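Local atomic coordinates of peptidyl tryptophan dihydroxylase (Pseudomonas putida, PDB entry 7CTQ), a protein that uses FAD to dihydroxylate a peptidyl tryptophan, a step essential for biogenesis of the tryptophylquinone cofactor, probably that of quinohemoprotein amine dehydrogenase. Residues A[151-156]-A[246-251]; A[163-168]-A[231-236]; A[316-321]-A[342-347]. All blocks are in the same frame, centred on the assembly; numbering follows the deposited sequence.

Overall arrangement
Followed from the N terminus, the chain first lays down 151-156, then enters strand 158-166, whose last residues and the two that follow make up 163-168. Interaction 2 closes when the loop 231-236 returns to that strand, and only afterwards does 246-251 come back to pair with 151-156; interaction 2 therefore nests within the span of interaction 1. Their centres are about 35 Å apart, with nearest atoms about 19 Å apart. Interaction 3 follows in series, joining helix 299-327 to the loop after helix 335-341. It touches interaction 1 through Trp-343, whose CZ2 lies 3.3 Å from Gly-155 CA. The small antiparallel sheet, the long helix and the 342-347 loop thus form one cluster, while interaction 2 holds the 231-236 loop against the end of strand 158-166.

Interaction 1. Residues A[151-156]-A[246-251]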
loop_
_atom_site.group_PDB
_atom_site.type_symbol
_atom_site.label_atom_id
_atom_site.label_comp_id
_atom_site.label_asym_id
_atom_site.label_seq_id
_atom_site.Cartn_x
_atom_site.Cartn_y
_atom_site.Cartn_z
ATOM N N ASP A 151 -9.769 12.000 -7.549
ATOM C CA ASP A 151 -8.389 11.560 -7.419
ATOM C C ASP A 151 -7.463 12.762 -7.310
ATOM O O ASP A 151 -7.660 13.774 -7.992
ATOM C CB ASP A 151 -7.973 10.704 -8.616
ATOM C CG ASP A 151 -8.917 9.540 -8.859
ATOM O OD1 ASP A 151 -9.587 9.087 -7.897
ATOM O OD2 ASP A 151 -8.972 9.083 -10.017
ATOM N N ARG A 152 -6.464 12.650 -6.429
ATOM C CA ARG A 152 -5.347 13.592 -6.433
ATOM C C ARG A 152 -4.391 13.307 -7.586
ATOM O O ARG A 152 -3.915 14.235 -8.245
ATOM C CB ARG A 152 -4.606 13.528 -5.107
ATOM C CG ARG A 152 -3.487 14.526 -4.978
ATOM C CD ARG A 152 -3.454 15.086 -3.568
ATOM N NE ARG A 152 -2.516 16.206 -3.427
ATOM C CZ ARG A 152 -2.834 17.490 -3.575
ATOM N NH1 ARG A 152 -4.078 17.852 -3.872
ATOM N NH2 ARG A 152 -1.899 18.417 -3.425
ATOM N N LEU A 153 -4.095 12.033 -7.835
ATOM C CA LEU A 153 -3.321 11.609 -8.995
ATOM C C LEU A 153 -3.887 10.300 -9.516
ATOM O O LEU A 153 -4.395 9.481 -8.745
ATOM C CB LEU A 153 -1.848 11.387 -8.659
ATOM C CG LEU A 153 -1.074 12.646 -8.328
ATOM C CD1 LEU A 153 0.225 12.248 -7.649
ATOM C CD2 LEU A 153 -0.836 13.427 -9.612
ATOM N N ARG A 154 -3.755 10.098 -10.823
ATOM C CA ARG A 154 -4.241 8.892 -11.476
ATOM C C ARG A 154 -3.268 8.542 -12.584
ATOM O O ARG A 154 -2.976 9.383 -13.438
ATOM C CB ARG A 154 -5.649 9.086 -12.037
ATOM C CG ARG A 154 -6.338 7.775 -12.368
ATOM C CD ARG A 154 -7.790 7.959 -12.776
ATOM N NE ARG A 154 -8.385 6.647 -13.007
ATOM C CZ ARG A 154 -9.102 5.978 -12.113
ATOM N NH1 ARG A 154 -9.577 4.773 -12.418
ATOM N NH2 ARG A 154 -9.370 6.519 -10.932
ATOM N N GLY A 155 -2.736 7.326 -12.547
ATOM C CA GLY A 155 -1.797 6.896 -13.553
ATOM C C GLY A 155 -2.493 6.328 -14.768
ATOM O O GLY A 155 -3.722 6.369 -14.884
ATOM N N PRO A 156 -1.712 5.778 -15.696
ATOM C CA PRO A 156 -2.291 5.156 -16.896
ATOM C C PRO A 156 -3.367 4.160 -16.510
ATOM O O PRO A 156 -3.144 3.298 -15.664
ATOM C CB PRO A 156 -1.094 4.455 -17.546
ATOM C CG PRO A 156 0.116 5.117 -16.955
ATOM C CD PRO A 156 -0.269 5.527 -15.573
ATOM N N ALA A 246 -3.115 2.980 -10.912
ATOM C CA ALA A 246 -2.504 3.697 -9.794
ATOM C C ALA A 246 -3.358 4.912 -9.425
ATOM O O ALA A 246 -3.579 5.794 -10.259
ATOM C CB ALA A 246 -1.082 4.121 -10.164
ATOM N N ILE A 247 -3.835 4.964 -8.182
ATOM C CA ILE A 247 -4.767 5.997 -7.737
ATOM C C ILE A 247 -4.324 6.548 -6.385
ATOM O O ILE A 247 -4.177 5.792 -5.415
ATOM C CB ILE A 247 -6.205 5.463 -7.632
ATOM C CG1 ILE A 247 -6.711 5.031 -9.014
ATOM C CG2 ILE A 247 -7.104 6.515 -6.979
ATOM C CD1 ILE A 247 -7.973 4.153 -8.964
ATOM N N LEU A 248 -4.156 7.865 -6.308
ATOM C CA LEU A 248 -4.004 8.550 -5.039
ATOM C C LEU A 248 -5.308 9.279 -4.750
ATOM O O LEU A 248 -5.774 10.060 -5.585
ATOM C CB LEU A 248 -2.824 9.529 -5.087
ATOM C CG LEU A 248 -2.532 10.412 -3.875
ATOM C CD1 LEU A 248 -2.131 9.623 -2.636
ATOM C CD2 LEU A 248 -1.431 11.423 -4.271
ATOM N N ALA A 249 -5.891 9.027 -3.579
ATOM C CA ALA A 249 -7.212 9.561 -3.269
ATOM C C ALA A 249 -7.197 11.080 -3.129
ATOM O O ALA A 249 -6.290 11.655 -2.528
ATOM C CB ALA A 249 -7.742 8.935 -1.981
ATOM N N GLY A 250 -8.248 11.726 -3.648
ATOM C CA GLY A 250 -8.343 13.176 -3.543
ATOM C C GLY A 250 -8.340 13.669 -2.108
ATOM O O GLY A 250 -7.607 14.600 -1.763
ATOM N N GLU A 251 -9.165 13.056 -1.253
ATOM C CA GLU A 251 -9.227 13.369 0.172
ATOM C C GLU A 251 -8.944 12.099 0.958
ATOM O O GLU A 251 -9.489 11.042 0.636
ATOM C CB GLU A 251 -10.602 13.919 0.567
ATOM C CG GLU A 251 -10.996 15.188 -0.151
ATOM C CD GLU A 251 -9.916 16.243 -0.070
ATOM O OE1 GLU A 251 -9.399 16.468 1.048
ATOM O OE2 GLU A 251 -9.582 16.837 -1.123
HETATM O O HOH W 1 -1.642 3.314 -13.312
#
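Ile-247 CG1 lies over one face of the Arg-154 guanidinium, and Ile-247 CD1 comes within 3.4 Å of Arg-154 NH2, while the Asp-151 carboxylate sits in plane at the edge. There Arg-154 NH2 donates to the syn side of Asp-151 OD2 at 2.8 Å, a salt bridge only 8° out of the guanidinium plane but 24° out of the carboxylate plane. CG anti to the backbone N (chi1 -164°) and an extended chain carry the group alongside Ile-247, pointing the same way, and Arg-154 has a second anionic partner, Glu-157, reached through NH1. On the opposite face of the sheet from Arg-154 and Ile-247, Leu-153 CD1 meets Leu-248 CD2 at 3.9 Å, covered by Phe-314 of helix 299-327. Arg-152 runs beside Leu-248, its CG 3.8 Å from Leu-248 CD2, before its NE turns to Glu-311. In the backbone, Leu-248 N donates to Leu-153 O at 2.9 Å and Gly-155 N to Ala-246 O at 2.9 Å. Leu-248 O takes two donors, Arg-152 N at 2.8 Å and, weakly, Leu-153 N. A water links Pro-156 O to Ala-246 N. Two consecutive residues facing Leu-248 define a classic beta bulge, here at the edge of a three-stranded antiparallel sheet.

Interaction 2. Residues A[163-168]-A[231-236]; sequences NVWQAA and ARALAS
Trp-165 has the most surface buried here, and its side chain meets three consecutive residues of the loop 231-236. NE1 donates to Ala-231 O at 3.0 Å; the N-H...O angle of 149° and the acceptor's position 16° out of the ring plane mark a bent bond near the indole edge. The next carbonyl approaches differently: Arg-232 O lies 3.4 Å above one ring face, displaced toward the rim, and its poor angle to NE1 rules out a second hydrogen bond. Trp-165 CG is wedged between the backbone N and carbonyl carbon (chi1 68°), a torsion that swings the indole against the 231-233 backbone. Separately, Trp-165 CB packs 3.7 Å from Ala-233 CB. The contact lies at the end of strand 158-166, which pairs antiparallel with 193-201 and 238-243 in the large mixed sheet; 231-236 is the connection from helix 223-228 into strand 238-243. Arg-219 of helix 208-220 makes a cation-pi contact with the same indole. Ala-231, second in buried surface, also turns its methyl toward the strand, its CB 4.2 Å from Ala-167 CB. Farther along, a water donates to Leu-234 O at 2.8 Å and, weakly, to Asn-163 OD1.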
loop_
_atom_site.group_PDB
_atom_site.type_symbol
_atom_site.label_atom_id
_atom_site.label_comp_id
_atom_site.label_asym_id
_atom_site.label_seq_id
_atom_site.Cartn_x
_atom_site.Cartn_y
_atom_site.Cartn_z
ATOM N N ASN A 163 -8.637 -15.145 -14.490
ATOM C CA ASN A 163 -9.304 -16.430 -14.670
ATOM C C ASN A 163 -9.034 -17.294 -13.448
ATOM O O ASN A 163 -7.895 -17.366 -12.971
ATOM C CB ASN A 163 -8.817 -17.151 -15.926
ATOM C CG ASN A 163 -9.547 -16.714 -17.191
ATOM O OD1 ASN A 163 -8.958 -16.691 -18.265
ATOM N ND2 ASN A 163 -10.836 -16.393 -17.073
ATOM N N VAL A 164 -10.081 -17.941 -12.939
ATOM C CA VAL A 164 -9.989 -18.812 -11.774
ATOM C C VAL A 164 -10.665 -20.131 -12.121
ATOM O O VAL A 164 -11.794 -20.134 -12.620
ATOM C CB VAL A 164 -10.657 -18.185 -10.537
ATOM C CG1 VAL A 164 -10.634 -19.169 -9.388
ATOM C CG2 VAL A 164 -9.955 -16.883 -10.144
ATOM N N TRP A 165 -9.986 -21.241 -11.861
ATOM C CA TRP A 165 -10.548 -22.554 -12.167
ATOM C C TRP A 165 -9.895 -23.593 -11.264
ATOM O O TRP A 165 -8.986 -23.287 -10.485
ATOM C CB TRP A 165 -10.369 -22.899 -13.648
ATOM C CG TRP A 165 -8.954 -23.126 -14.060
ATOM C CD1 TRP A 165 -8.351 -24.327 -14.288
ATOM C CD2 TRP A 165 -7.961 -22.126 -14.320
ATOM N NE1 TRP A 165 -7.045 -24.143 -14.668
ATOM C CE2 TRP A 165 -6.779 -22.799 -14.695
ATOM C CE3 TRP A 165 -7.952 -20.724 -14.260
ATOM C CZ2 TRP A 165 -5.593 -22.118 -15.007
ATOM C CZ3 TRP A 165 -6.779 -20.053 -14.574
ATOM C CH2 TRP A 165 -5.616 -20.749 -14.942
ATOM N N GLN A 166 -10.361 -24.836 -11.389
ATOM C CA GLN A 166 -9.924 -25.946 -10.555
ATOM C C GLN A 166 -9.165 -26.965 -11.395
ATOM O O GLN A 166 -9.563 -27.278 -12.521
ATOM C CB GLN A 166 -11.122 -26.612 -9.873
ATOM C CG GLN A 166 -10.773 -27.772 -8.947
ATOM C CD GLN A 166 -10.110 -27.325 -7.655
ATOM O OE1 GLN A 166 -10.579 -26.399 -6.990
ATOM N NE2 GLN A 166 -9.004 -27.972 -7.300
ATOM N N ALA A 167 -8.067 -27.476 -10.849
ATOM C CA ALA A 167 -7.267 -28.484 -11.527
ATOM C C ALA A 167 -6.875 -29.547 -10.506
ATOM O O ALA A 167 -7.395 -29.580 -9.385
ATOM C CB ALA A 167 -6.047 -27.852 -12.207
ATOM N N ALA A 168 -5.942 -30.418 -10.905
ATOM C CA ALA A 168 -5.518 -31.524 -10.051
ATOM C C ALA A 168 -4.652 -31.010 -8.908
ATOM O O ALA A 168 -3.720 -30.232 -9.145
ATOM C CB ALA A 168 -4.744 -32.563 -10.859
ATOM N N ALA A 231 -4.910 -29.175 -16.563
ATOM C CA ALA A 231 -6.249 -28.744 -16.942
ATOM C C ALA A 231 -6.311 -27.223 -16.928
ATOM O O ALA A 231 -5.963 -26.598 -15.922
ATOM C CB ALA A 231 -7.293 -29.312 -15.986
ATOM N N ARG A 232 -6.772 -26.630 -18.035
ATOM C CA ARG A 232 -6.837 -25.184 -18.153
ATOM C C ARG A 232 -8.244 -24.607 -18.042
ATOM O O ARG A 232 -8.379 -23.407 -17.765
ATOM C CB ARG A 232 -6.200 -24.745 -19.478
ATOM C CG ARG A 232 -4.691 -24.994 -19.539
ATOM C CD ARG A 232 -4.163 -24.739 -20.934
ATOM N NE ARG A 232 -4.570 -25.798 -21.854
ATOM C CZ ARG A 232 -4.365 -25.776 -23.168
ATOM N NH1 ARG A 232 -3.769 -24.737 -23.733
ATOM N NH2 ARG A 232 -4.769 -26.799 -23.919
ATOM N N ALA A 233 -9.286 -25.420 -18.221
ATOM C CA ALA A 233 -10.679 -24.961 -18.178
ATOM C C ALA A 233 -10.878 -23.691 -19.008
ATOM O O ALA A 233 -11.458 -22.701 -18.555
ATOM C CB ALA A 233 -11.142 -24.743 -16.736
ATOM N N LEU A 234 -10.399 -23.738 -20.249
ATOM C CA LEU A 234 -10.423 -22.563 -21.107
ATOM C C LEU A 234 -11.833 -22.039 -21.329
ATOM O O LEU A 234 -12.021 -20.828 -21.489
ATOM C CB LEU A 234 -9.748 -22.893 -22.437
ATOM C CG LEU A 234 -8.231 -23.096 -22.341
ATOM C CD1 LEU A 234 -7.632 -23.570 -23.651
ATOM C CD2 LEU A 234 -7.543 -21.800 -21.886
ATOM N N ALA A 235 -12.840 -22.912 -21.331
ATOM C CA ALA A 235 -14.191 -22.420 -21.567
ATOM C C ALA A 235 -14.923 -22.037 -20.281
ATOM O O ALA A 235 -15.682 -21.061 -20.275
ATOM C CB ALA A 235 -15.019 -23.467 -22.326
ATOM N N SER A 236 -14.729 -22.778 -19.188
ATOM C CA SER A 236 -15.576 -22.624 -18.010
ATOM C C SER A 236 -14.936 -21.817 -16.886
ATOM O O SER A 236 -15.601 -21.573 -15.878
ATOM C CB SER A 236 -15.988 -24.002 -17.469
ATOM O OG SER A 236 -14.887 -24.666 -16.870
HETATM O O HOH W 2 -10.304 -18.982 -20.303
#

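Interaction 3. Residues A[316-321]-A[342-347]; sequences RFARIG and GWPDMQ
An Asx turn in the loop after helix 335-341 presents Asp-345 to helix 299-327, where Arg-319 takes it in a side-on, two-nitrogen salt bridge. Arg-319 NE donates to Asp-345 OD1 at 3.0 Å along an almost straight line (177°), and Arg-319 NH2 donates to Asp-345 OD2 at 2.8 Å. Both oxygens use syn lone pairs, and the guanidinium and carboxylate planes are only 18° apart. The arginine gets there with CG anti to its carbonyl carbon (chi1 -70°) and an extended chain, crossing Pro-344 at about a right angle. Over one guanidinium face stacks the Gln-347 amide, nearly parallel, with NE2 3.7 Å above the plane and shifted toward the rim. With a leucine in place of Arg-319, Asp-345 would probably lose its charged mate and the Gln-347 amide the flat group on which it rests. One residue earlier, Ala-318 CB fits against Trp-343 CZ3 at 3.5 Å and Pro-344 CD at 3.8 Å; the peptide before Pro-344 is cis, and Pro-344 CB lies over the centre of the Trp-343 ring. Arg-322 also bonds the carbonyls of Asp-345 and Gln-347. The turn itself is closed by Gln-347 N, which reaches Asp-345 OD1 at 3.0 Å from above the carboxylate plane.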
loop_
_atom_site.group_PDB
_atom_site.type_symbol
_atom_site.label_atom_id
_atom_site.label_comp_id
_atom_site.label_asym_id
_atom_site.label_seq_id
_atom_site.Cartn_x
_atom_site.Cartn_y
_atom_site.Cartn_z
ATOM N N ARG A 316 6.557 7.110 -4.110
ATOM C CA ARG A 316 7.687 6.191 -3.986
ATOM C C ARG A 316 7.341 4.820 -4.558
ATOM O O ARG A 316 8.101 4.251 -5.354
ATOM C CB ARG A 316 8.124 6.063 -2.528
ATOM C CG ARG A 316 9.258 5.045 -2.357
ATOM C CD ARG A 316 9.634 4.813 -0.903
ATOM N NE ARG A 316 10.460 3.614 -0.765
ATOM C CZ ARG A 316 11.773 3.570 -0.999
ATOM N NH1 ARG A 316 12.426 4.663 -1.388
ATOM N NH2 ARG A 316 12.436 2.428 -0.844
ATOM N N PHE A 317 6.186 4.277 -4.175
ATOM C CA PHE A 317 5.812 2.972 -4.698
ATOM C C PHE A 317 5.573 3.019 -6.200
ATOM O O PHE A 317 5.881 2.046 -6.900
ATOM C CB PHE A 317 4.596 2.438 -3.940
ATOM C CG PHE A 317 4.858 2.234 -2.470
ATOM C CD1 PHE A 317 6.116 1.804 -2.035
ATOM C CD2 PHE A 317 3.869 2.504 -1.519
ATOM C CE1 PHE A 317 6.381 1.623 -0.694
ATOM C CE2 PHE A 317 4.122 2.326 -0.160
ATOM C CZ PHE A 317 5.378 1.884 0.258
ATOM N N ALA A 318 5.058 4.142 -6.719
ATOM C CA ALA A 318 4.845 4.268 -8.162
ATOM C C ALA A 318 6.166 4.218 -8.917
ATOM O O ALA A 318 6.253 3.625 -10.001
ATOM C CB ALA A 318 4.109 5.571 -8.479
ATOM N N ARG A 319 7.199 4.862 -8.369
ATOM C CA ARG A 319 8.508 4.868 -9.013
ATOM C C ARG A 319 9.207 3.524 -8.885
ATOM O O ARG A 319 9.953 3.125 -9.785
ATOM C CB ARG A 319 9.387 5.963 -8.412
ATOM C CG ARG A 319 8.932 7.364 -8.786
ATOM C CD ARG A 319 9.790 8.463 -8.123
ATOM N NE ARG A 319 9.243 9.777 -8.450
ATOM C CZ ARG A 319 8.785 10.665 -7.569
ATOM N NH1 ARG A 319 8.809 10.413 -6.265
ATOM N NH2 ARG A 319 8.307 11.821 -8.002
ATOM N N ILE A 320 9.005 2.833 -7.770
ATOM C CA ILE A 320 9.552 1.493 -7.638
ATOM C C ILE A 320 8.952 0.586 -8.698
ATOM O O ILE A 320 9.664 -0.171 -9.366
ATOM C CB ILE A 320 9.309 0.966 -6.216
ATOM C CG1 ILE A 320 10.283 1.655 -5.255
ATOM C CG2 ILE A 320 9.469 -0.551 -6.173
ATOM C CD1 ILE A 320 10.078 1.305 -3.814
ATOM N N GLY A 321 7.638 0.693 -8.907
ATOM C CA GLY A 321 6.995 -0.085 -9.952
ATOM C C GLY A 321 7.493 0.281 -11.334
ATOM O O GLY A 321 7.755 -0.599 -12.162
ATOM N N GLY A 342 7.713 5.416 -18.026
ATOM C CA GLY A 342 7.949 6.827 -17.790
ATOM C C GLY A 342 6.985 7.437 -16.790
ATOM O O GLY A 342 6.963 8.659 -16.607
ATOM N N TRP A 343 6.183 6.596 -16.129
ATOM C CA TRP A 343 5.213 7.097 -15.168
ATOM C C TRP A 343 5.631 6.718 -13.748
ATOM O O TRP A 343 6.096 5.595 -13.528
ATOM C CB TRP A 343 3.805 6.539 -15.449
ATOM C CG TRP A 343 2.794 7.243 -14.622
ATOM C CD1 TRP A 343 2.163 8.429 -14.921
ATOM C CD2 TRP A 343 2.357 6.871 -13.316
ATOM N NE1 TRP A 343 1.334 8.791 -13.880
ATOM C CE2 TRP A 343 1.435 7.855 -12.886
ATOM C CE3 TRP A 343 2.627 5.783 -12.477
ATOM C CZ2 TRP A 343 0.801 7.788 -11.650
ATOM C CZ3 TRP A 343 1.983 5.715 -11.257
ATOM C CH2 TRP A 343 1.081 6.713 -10.857
ATOM N N PRO A 344 5.465 7.615 -12.748
ATOM C CA PRO A 344 4.862 8.959 -12.773
ATOM C C PRO A 344 5.752 10.034 -13.409
ATOM O O PRO A 344 5.243 11.041 -13.909
ATOM C CB PRO A 344 4.627 9.255 -11.286
ATOM C CG PRO A 344 5.695 8.484 -10.582
ATOM C CD PRO A 344 5.859 7.221 -11.380
ATOM N N ASP A 345 7.060 9.805 -13.400
ATOM C CA ASP A 345 8.039 10.727 -13.977
ATOM C C ASP A 345 9.335 9.940 -14.170
ATOM O O ASP A 345 9.340 8.709 -14.052
ATOM C CB ASP A 345 8.229 11.950 -13.066
ATOM C CG ASP A 345 8.408 11.555 -11.608
ATOM O OD1 ASP A 345 9.199 10.621 -11.341
ATOM O OD2 ASP A 345 7.760 12.163 -10.730
ATOM N N MET A 346 10.444 10.641 -14.411
ATOM C CA MET A 346 11.737 9.972 -14.498
ATOM C C MET A 346 12.645 10.287 -13.313
ATOM O O MET A 346 13.858 10.078 -13.391
ATOM C CB MET A 346 12.437 10.319 -15.812
ATOM C CG MET A 346 11.848 9.642 -17.047
ATOM S SD MET A 346 11.467 7.879 -16.883
ATOM C CE MET A 346 13.020 7.191 -16.318
ATOM N N GLN A 347 12.083 10.743 -12.201
ATOM C CA GLN A 347 12.899 11.067 -11.040
ATOM C C GLN A 347 13.486 9.800 -10.425
ATOM O O GLN A 347 12.786 8.793 -10.256
ATOM C CB GLN A 347 12.061 11.824 -10.011
ATOM C CG GLN A 347 12.733 12.012 -8.668
ATOM C CD GLN A 347 12.015 13.035 -7.807
ATOM O OE1 GLN A 347 11.604 14.091 -8.292
ATOM N NE2 GLN A 347 11.841 12.717 -6.527
#